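Local coordinates for DNA topoisomerase 2-associated protein PAT1 (Saccharomyces cerevisiae, PDB 4OGP), which activates mRNA decapping and represses translation, its C-terminal ARM-repeat domain being involved in recruiting decapping factors, at residues E275-P280 with T288-I293. Sequence-based numbering, arbitrary orientation.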
loop_
_atom_site.group_PDB
_atom_site.type_symbol
_atom_site.label_atom_id
_atom_site.label_comp_id
_atom_site.label_asym_id
_atom_site.label_seq_id
_atom_site.Cartn_x
_atom_site.Cartn_y
_atom_site.Cartn_z
ATOM N N GLU A 275 -6.713 -35.648 2.173
ATOM C CA GLU A 275 -5.931 -36.801 2.609
ATOM C C GLU A 275 -5.595 -36.755 4.107
ATOM O O GLU A 275 -5.400 -37.796 4.739
ATOM C CB GLU A 275 -4.653 -36.949 1.779
ATOM C CG GLU A 275 -3.538 -36.012 2.200
ATOM C CD GLU A 275 -2.154 -36.568 1.913
ATOM O OE1 GLU A 275 -1.651 -36.376 0.781
ATOM O OE2 GLU A 275 -1.569 -37.193 2.827
ATOM N N LEU A 276 -5.535 -35.555 4.674
ATOM C CA LEU A 276 -5.273 -35.402 6.107
ATOM C C LEU A 276 -6.549 -35.480 6.945
ATOM O O LEU A 276 -6.507 -35.834 8.119
ATOM C CB LEU A 276 -4.585 -34.066 6.383
ATOM C CG LEU A 276 -3.064 -34.063 6.520
ATOM C CD1 LEU A 276 -2.407 -34.938 5.469
ATOM C CD2 LEU A 276 -2.561 -32.636 6.432
ATOM N N SER A 277 -7.672 -35.114 6.337
ATOM C CA SER A 277 -8.945 -35.007 7.036
ATOM C C SER A 277 -9.447 -36.352 7.567
ATOM O O SER A 277 -10.115 -36.414 8.601
ATOM C CB SER A 277 -10.000 -34.372 6.124
ATOM O OG SER A 277 -9.948 -32.955 6.190
ATOM N N VAL A 278 -9.105 -37.426 6.867
ATOM C CA VAL A 278 -9.641 -38.741 7.190
ATOM C C VAL A 278 -8.753 -39.521 8.152
ATOM O O VAL A 278 -9.001 -40.699 8.411
ATOM C CB VAL A 278 -9.884 -39.574 5.918
ATOM C CG1 VAL A 278 -10.861 -38.855 5.005
ATOM C CG2 VAL A 278 -8.575 -39.831 5.202
ATOM N N LEU A 279 -7.718 -38.865 8.674
ATOM C CA LEU A 279 -6.833 -39.486 9.652
ATOM C C LEU A 279 -7.360 -39.263 11.067
ATOM O O LEU A 279 -7.545 -38.122 11.487
ATOM C CB LEU A 279 -5.416 -38.914 9.550
ATOM C CG LEU A 279 -4.622 -39.078 8.244
ATOM C CD1 LEU A 279 -3.242 -38.428 8.375
ATOM C CD2 LEU A 279 -4.488 -40.548 7.853
ATOM N N PRO A 280 -7.597 -40.356 11.809
ATOM C CA PRO A 280 -8.050 -40.268 13.202
ATOM C C PRO A 280 -6.925 -39.811 14.121
ATOM O O PRO A 280 -5.760 -40.077 13.826
ATOM C CB PRO A 280 -8.412 -41.718 13.533
ATOM C CG PRO A 280 -7.476 -42.523 12.689
ATOM C CD PRO A 280 -7.365 -41.752 11.390
ATOM N N THR A 288 -2.131 -28.945 13.306
ATOM C CA THR A 288 -1.763 -27.584 12.938
ATOM C C THR A 288 -1.585 -27.457 11.419
ATOM O O THR A 288 -1.917 -26.425 10.835
ATOM C CB THR A 288 -0.452 -27.154 13.599
ATOM O OG1 THR A 288 0.548 -28.127 13.308
ATOM C CG2 THR A 288 -0.611 -27.076 15.095
ATOM N N GLU A 289 -1.081 -28.516 10.794
ATOM C CA GLU A 289 -0.851 -28.544 9.341
ATOM C C GLU A 289 -2.165 -28.505 8.547
ATOM O O GLU A 289 -2.318 -27.712 7.610
ATOM C CB GLU A 289 -0.017 -29.777 8.966
ATOM C CG GLU A 289 0.282 -29.948 7.452
ATOM C CD GLU A 289 1.226 -28.888 6.891
ATOM O OE1 GLU A 289 1.484 -28.917 5.666
ATOM O OE2 GLU A 289 1.716 -28.034 7.670
ATOM N N LEU A 290 -3.120 -29.342 8.952
ATOM C CA LEU A 290 -4.449 -29.355 8.339
ATOM C C LEU A 290 -5.137 -28.000 8.475
ATOM O O LEU A 290 -5.669 -27.462 7.511
ATOM C CB LEU A 290 -5.318 -30.467 8.944
ATOM C CG LEU A 290 -6.763 -30.609 8.451
ATOM C CD1 LEU A 290 -6.837 -30.777 6.930
ATOM C CD2 LEU A 290 -7.410 -31.804 9.157
ATOM N N LYS A 291 -5.101 -27.432 9.671
ATOM C CA LYS A 291 -5.722 -26.130 9.900
ATOM C C LYS A 291 -5.075 -25.039 9.040
ATOM O O LYS A 291 -5.735 -24.104 8.613
ATOM C CB LYS A 291 -5.640 -25.754 11.382
ATOM C CG LYS A 291 -6.534 -26.614 12.301
ATOM C CD LYS A 291 -6.539 -26.032 13.709
ATOM C CE LYS A 291 -7.120 -26.988 14.745
ATOM N NZ LYS A 291 -8.252 -27.788 14.225
ATOM N N SER A 292 -3.774 -25.181 8.815
ATOM C CA SER A 292 -3.015 -24.278 7.972
ATOM C C SER A 292 -3.440 -24.404 6.503
ATOM O O SER A 292 -3.681 -23.411 5.821
ATOM C CB SER A 292 -1.522 -24.597 8.114
ATOM O OG SER A 292 -0.746 -23.668 7.396
ATOM N N ILE A 293 -3.517 -25.638 6.027
ATOM C CA ILE A 293 -3.939 -25.930 4.661
ATOM C C ILE A 293 -5.315 -25.338 4.364
ATOM O O ILE A 293 -5.512 -24.641 3.351
ATOM C CB ILE A 293 -3.950 -27.444 4.423
ATOM C CG1 ILE A 293 -2.511 -27.957 4.403
ATOM C CG2 ILE A 293 -4.701 -27.801 3.117
ATOM C CD1 ILE A 293 -2.386 -29.450 4.613
#
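Leu276 meets Leu290 where helix 256-277 ends and the long helix 284-310 comes back beside it, an antiparallel helical hairpin in this ARM-repeat domain. The two CA atoms lie 6.5 Å apart, near enough for short apolar side chains to bridge the gap without any hydrogen bond from one segment to the other. Followed outward, Leu276 touches in two steps: its CB lies 4.0 Å from CD1 of Leu290, and beyond the branch point its CD2 reaches Ile293 CD1 at 3.7 Å. Leu276 and Ile293 cross at about a right angle, consistent with a contact confined to their methyl ends. Ile293 continues the apolar seam along helix 256-277 onto Leu269.

Leu290 answers from the other helix. A chi1 of 178° places its CG opposite the backbone N and carries both methyls across to the last turn of helix 256-277: CD1 sits 3.9 Å from Ser277 OG, while CD2 comes to 4.1 Å from Ser277 CA. That hydroxyl gains only van der Waals contact here, since its hydrogen bond is with Glu273 O, one turn back. Truncation of Leu290 to an alanine would probably open a gap beside Leu276 CB and leave one flank of Ser277 uncovered.

Glu289 contributes its methylene rather than its charge: the chain bends at chi2 (68°), and its carboxylate has a long, weak ion pair with Lys225. What it offers Leu276 is the aliphatic CG, which packs 4.0 Å from Leu276 CD2.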